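Initiator protein NS1 (Human bocavirus, PDB 4KW3) probably binds the viral replication origin, unwinds it and nicks one DNA strand to start rolling-circle replication, this chain being its N-terminal origin-recognition and nickase domain. Local coordinates at residues Ala143-Ile146 / Gln147-Ser151; Arg156-Glu159 / Pro160-Asp164. One frame throughout, in Å; residues are numbered along the deposited sequence.

Coming from the N terminus, the chain first passes through contact 1 in the C-terminal part of helix 134-149, where the loops closed are no more than successive helical turns. It then leaves through the connection that follows, and contact 2 ties residues 156-159 of that connection to the first turn of helix 160-177. The two are in series, neither nested nor crossed, with centres about 13 Å apart. They meet where Cys149 O packs 3.5 Å from Phe158 CE1. Together they mark the turn of a helical hairpin whose two helices run back along each other, with helix 31-38 touching side chains from both contacts.

Contact 1. Residues Ala143-Ile146 / Gln147-Ser151; sequences AEII and QRCKS
Peptide groups are the flat groups that meet here: Ala143 O and Glu144 O accept the N-H groups of Gln147 and Arg148 one turn on, and Ile145 O takes the N-H of Cys149. This is the C-terminal part of helix 134-149, in the nuclease domain of an HUH-type (Rep-clan) initiator, and the four i to i+4 bonds are those of an alpha-helix. The bond from Cys149 N to Ile145 O is 2.9 Å long; the one from Lys150 N to Ile146 O measures 3.3 Å. Beside the latter bond, Lys150 lies along Ile146, both side chains pointing the same way. Lys150 CG rests 3.6 Å from Ile146 O, and Lys150 CE comes 4.0 Å from Ile146 CG2. The methylenes reach that branch because the lysine runs out extended beyond CG, with CG itself placed beside its backbone N (chi1 -72°). Thus the aliphatic part of an exposed side chain lies against the methyl of a buried one.

On another side of the helix, Cys149 SG stands 4.3 Å from Ile145 CG2, an apolar contact between two buried side chains. Helix 160-177 covers one flank, its Glu173 meeting Ala143 and Ile146. Helix 74-94 takes Ile145 on Leu78 and Arg148 on Val77, while Leu38 and Leu37 of helix 31-38 cover Ile145 and Cys149. The Ile145 side chain is about 11 Å from that of His115, predicted to bind a divalent metal cation. Further along, Arg148 O is gripped twice by Ser151: its backbone N donates at 3.0 Å, and its OG, lying in the carbonyl plane, donates at 2.6 Å.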
loop_
_atom_site.group_PDB
_atom_site.type_symbol
_atom_site.label_atom_id
_atom_site.label_comp_id
_atom_site.label_asym_id
_atom_site.label_seq_id
_atom_site.Cartn_x
_atom_site.Cartn_y
_atom_site.Cartn_z
ATOM N N ALA A 143 8.743 -11.285 -3.718
ATOM C CA ALA A 143 10.184 -11.375 -3.471
ATOM C C ALA A 143 10.622 -10.351 -2.413
ATOM O O ALA A 143 11.402 -10.686 -1.518
ATOM C CB ALA A 143 10.978 -11.222 -4.750
ATOM N N GLU A 144 10.117 -9.118 -2.521
ATOM C CA GLU A 144 10.423 -8.061 -1.554
ATOM C C GLU A 144 9.903 -8.333 -0.134
ATOM O O GLU A 144 10.624 -8.131 0.846
ATOM C CB GLU A 144 9.865 -6.719 -2.024
ATOM C CG GLU A 144 10.603 -6.127 -3.172
ATOM C CD GLU A 144 11.951 -5.547 -2.777
ATOM O OE1 GLU A 144 12.232 -5.436 -1.560
ATOM O OE2 GLU A 144 12.728 -5.208 -3.698
ATOM N N ILE A 145 8.655 -8.781 -0.044
ATOM C CA ILE A 145 8.037 -9.152 1.218
ATOM C C ILE A 145 8.804 -10.296 1.892
ATOM O O ILE A 145 9.185 -10.202 3.055
ATOM C CB ILE A 145 6.580 -9.599 0.995
ATOM C CG1 ILE A 145 5.727 -8.427 0.503
ATOM C CG2 ILE A 145 6.009 -10.197 2.264
ATOM C CD1 ILE A 145 4.313 -8.805 0.115
ATOM N N ILE A 146 9.047 -11.360 1.135
ATOM C CA ILE A 146 9.776 -12.521 1.622
ATOM C C ILE A 146 11.139 -12.125 2.183
ATOM O O ILE A 146 11.535 -12.596 3.254
ATOM C CB ILE A 146 9.914 -13.568 0.487
ATOM C CG1 ILE A 146 8.579 -14.293 0.299
ATOM C CG2 ILE A 146 11.051 -14.574 0.752
ATOM C CD1 ILE A 146 8.475 -15.040 -1.026
ATOM N N GLN A 147 11.840 -11.256 1.460
ATOM C CA GLN A 147 13.145 -10.760 1.890
ATOM C C GLN A 147 13.050 -9.978 3.213
ATOM O O GLN A 147 13.938 -10.066 4.076
ATOM C CB GLN A 147 13.788 -9.918 0.787
ATOM C CG GLN A 147 14.940 -9.066 1.253
ATOM C CD GLN A 147 16.230 -9.399 0.563
ATOM O OE1 GLN A 147 16.858 -8.523 -0.029
ATOM N NE2 GLN A 147 16.648 -10.666 0.634
ATOM N N ARG A 148 11.983 -9.196 3.348
ATOM C CA ARG A 148 11.753 -8.411 4.551
ATOM C C ARG A 148 11.470 -9.341 5.736
ATOM O O ARG A 148 11.974 -9.114 6.847
ATOM C CB ARG A 148 10.602 -7.418 4.347
ATOM C CG ARG A 148 10.273 -6.654 5.589
ATOM C CD ARG A 148 11.377 -5.674 5.954
ATOM N NE ARG A 148 11.436 -5.492 7.403
ATOM C CZ ARG A 148 11.582 -4.325 8.025
ATOM N NH1 ARG A 148 11.647 -3.190 7.334
ATOM N NH2 ARG A 148 11.636 -4.295 9.353
ATOM N N CYS A 149 10.701 -10.403 5.480
ATOM C CA CYS A 149 10.417 -11.424 6.492
ATOM C C CYS A 149 11.671 -12.004 7.114
ATOM O O CYS A 149 11.705 -12.298 8.303
ATOM C CB CYS A 149 9.617 -12.585 5.884
ATOM S SG CYS A 149 7.878 -12.194 5.599
ATOM N N LYS A 150 12.700 -12.169 6.301
ATOM C CA LYS A 150 13.933 -12.782 6.750
ATOM C C LYS A 150 14.726 -11.888 7.720
ATOM O O LYS A 150 15.592 -12.382 8.443
ATOM C CB LYS A 150 14.775 -13.196 5.549
ATOM C CG LYS A 150 14.215 -14.393 4.822
ATOM C CD LYS A 150 14.961 -14.594 3.532
ATOM C CE LYS A 150 14.321 -15.661 2.693
ATOM N NZ LYS A 150 14.933 -15.633 1.349
ATOM N N SER A 151 14.464 -10.580 7.711
ATOM C CA SER A 151 15.173 -9.672 8.623
ATOM C C SER A 151 14.891 -10.015 10.098
ATOM O O SER A 151 15.777 -9.886 10.961
ATOM C CB SER A 151 14.854 -8.209 8.326
ATOM O OG SER A 151 13.511 -7.927 8.642
#

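Contact 2. Residues Arg156-Glu159 / Pro160-Asp164; sequences RPFE and PEEAD
Arg156 holds the carboxylate of Glu162 end-on with two nitrogens, NH1 to OE1 at 2.7 Å and NH2 to OE2 at 2.8 Å. Both oxygens use their syn lone pairs, and the guanidinium and carboxylate planes are only 8° apart, so the doubled salt bridge is almost flat. Glu162 OE1 has a second donor: Glu159 N reaches it from the anti side at 2.6 Å, arriving 25° out of the carboxylate plane. Three N-H groups thus fix the rotation of a buried acid, and their presence probably favours its ionised form.

Behind this shell stands the start of helix 160-177. Glu159 is its N-cap and Pro160 opens the first turn, with Glu162 as the third helical residue turning back on the cap: one half of a capping box, the half in which the side chain accepts from the N-cap N-H. With CG beside its backbone N and the chain extended beyond it (chi2 174°), Glu162 carries its carboxylate alongside the Glu159 side chain. On the backbone, Ala163 N donates to Glu159 O at 2.9 Å. Just before the cap, Phe158 sets its CB 3.9 Å from Ala163 CB, the residue pair of a hydrophobic staple.

Farther out, the Arg156 chain runs extended from CG to NE, and NH1 also donates to Pro157 O at 3.3 Å. Leu37 of helix 31-38, Leu152 and Leu153 touch Phe158, whose ring meets that of Phe166. Ala36 of helix 31-38 touches both Arg156 and Glu162, and Glu161 OE2 forms a salt bridge with Lys30 NZ.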
loop_
_atom_site.group_PDB
_atom_site.type_symbol
_atom_site.label_atom_id
_atom_site.label_comp_id
_atom_site.label_asym_id
_atom_site.label_seq_id
_atom_site.Cartn_x
_atom_site.Cartn_y
_atom_site.Cartn_z
ATOM N N ARG A 156 15.648 -13.665 15.927
ATOM C CA ARG A 156 15.224 -14.972 16.425
ATOM C C ARG A 156 14.705 -15.829 15.271
ATOM O O ARG A 156 14.388 -15.302 14.209
ATOM C CB ARG A 156 14.145 -14.821 17.501
ATOM C CG ARG A 156 12.979 -13.970 17.109
ATOM C CD ARG A 156 11.793 -14.218 18.022
ATOM N NE ARG A 156 10.654 -13.370 17.665
ATOM C CZ ARG A 156 9.687 -13.733 16.824
ATOM N NH1 ARG A 156 9.712 -14.941 16.271
ATOM N NH2 ARG A 156 8.683 -12.902 16.553
ATOM N N PRO A 157 14.653 -17.158 15.460
ATOM C CA PRO A 157 14.010 -17.958 14.415
ATOM C C PRO A 157 12.516 -17.702 14.364
ATOM O O PRO A 157 11.976 -17.089 15.282
ATOM C CB PRO A 157 14.300 -19.399 14.850
ATOM C CG PRO A 157 14.638 -19.318 16.291
ATOM C CD PRO A 157 15.342 -18.005 16.447
ATOM N N PHE A 158 11.870 -18.155 13.293
ATOM C CA PHE A 158 10.428 -18.006 13.138
ATOM C C PHE A 158 9.710 -18.852 14.163
ATOM O O PHE A 158 10.118 -19.971 14.440
ATOM C CB PHE A 158 9.964 -18.454 11.737
ATOM C CG PHE A 158 10.418 -17.548 10.614
ATOM C CD1 PHE A 158 10.468 -16.172 10.783
ATOM C CD2 PHE A 158 10.796 -18.079 9.387
ATOM C CE1 PHE A 158 10.894 -15.350 9.754
ATOM C CE2 PHE A 158 11.223 -17.260 8.354
ATOM C CZ PHE A 158 11.271 -15.898 8.537
ATOM N N GLU A 159 8.624 -18.316 14.705
ATOM C CA GLU A 159 7.669 -19.111 15.452
ATOM C C GLU A 159 6.895 -19.897 14.407
ATOM O O GLU A 159 6.895 -19.518 13.226
ATOM C CB GLU A 159 6.736 -18.206 16.258
ATOM C CG GLU A 159 7.438 -17.481 17.385
ATOM C CD GLU A 159 8.018 -18.442 18.407
ATOM O OE1 GLU A 159 7.256 -19.266 18.961
ATOM O OE2 GLU A 159 9.248 -18.385 18.636
ATOM N N PRO A 160 6.239 -20.993 14.823
ATOM C CA PRO A 160 5.586 -21.872 13.838
ATOM C C PRO A 160 4.577 -21.173 12.927
ATOM O O PRO A 160 4.664 -21.338 11.713
ATOM C CB PRO A 160 4.879 -22.914 14.717
ATOM C CG PRO A 160 5.699 -22.969 15.935
ATOM C CD PRO A 160 6.220 -21.574 16.177
ATOM N N GLU A 161 3.655 -20.400 13.490
ATOM C CA GLU A 161 2.690 -19.665 12.675
ATOM C C GLU A 161 3.349 -18.660 11.734
ATOM O O GLU A 161 2.874 -18.450 10.617
ATOM C CB GLU A 161 1.665 -18.976 13.555
ATOM C CG GLU A 161 0.452 -19.820 13.794
ATOM C CD GLU A 161 -0.304 -19.389 15.018
ATOM O OE1 GLU A 161 0.353 -19.011 16.011
ATOM O OE2 GLU A 161 -1.549 -19.421 14.989
ATOM N N GLU A 162 4.426 -18.026 12.197
ATOM C CA GLU A 162 5.186 -17.099 11.362
ATOM C C GLU A 162 5.792 -17.837 10.172
ATOM O O GLU A 162 5.823 -17.317 9.059
ATOM C CB GLU A 162 6.283 -16.406 12.166
ATOM C CG GLU A 162 5.796 -15.641 13.381
ATOM C CD GLU A 162 6.948 -15.099 14.223
ATOM O OE1 GLU A 162 7.979 -15.796 14.348
ATOM O OE2 GLU A 162 6.835 -13.968 14.744
ATOM N N ALA A 163 6.273 -19.051 10.417
ATOM C CA ALA A 163 6.873 -19.872 9.372
ATOM C C ALA A 163 5.814 -20.334 8.356
ATOM O O ALA A 163 6.096 -20.497 7.169
ATOM C CB ALA A 163 7.586 -21.053 9.985
ATOM N N ASP A 164 4.596 -20.548 8.835
ATOM C CA ASP A 164 3.488 -20.905 7.963
ATOM C C ASP A 164 3.211 -19.819 6.909
ATOM O O ASP A 164 3.075 -20.106 5.715
ATOM C CB ASP A 164 2.241 -21.161 8.803
ATOM C CG ASP A 164 1.012 -21.382 7.958
ATOM O OD1 ASP A 164 0.919 -22.449 7.313
ATOM O OD2 ASP A 164 0.134 -20.486 7.946
#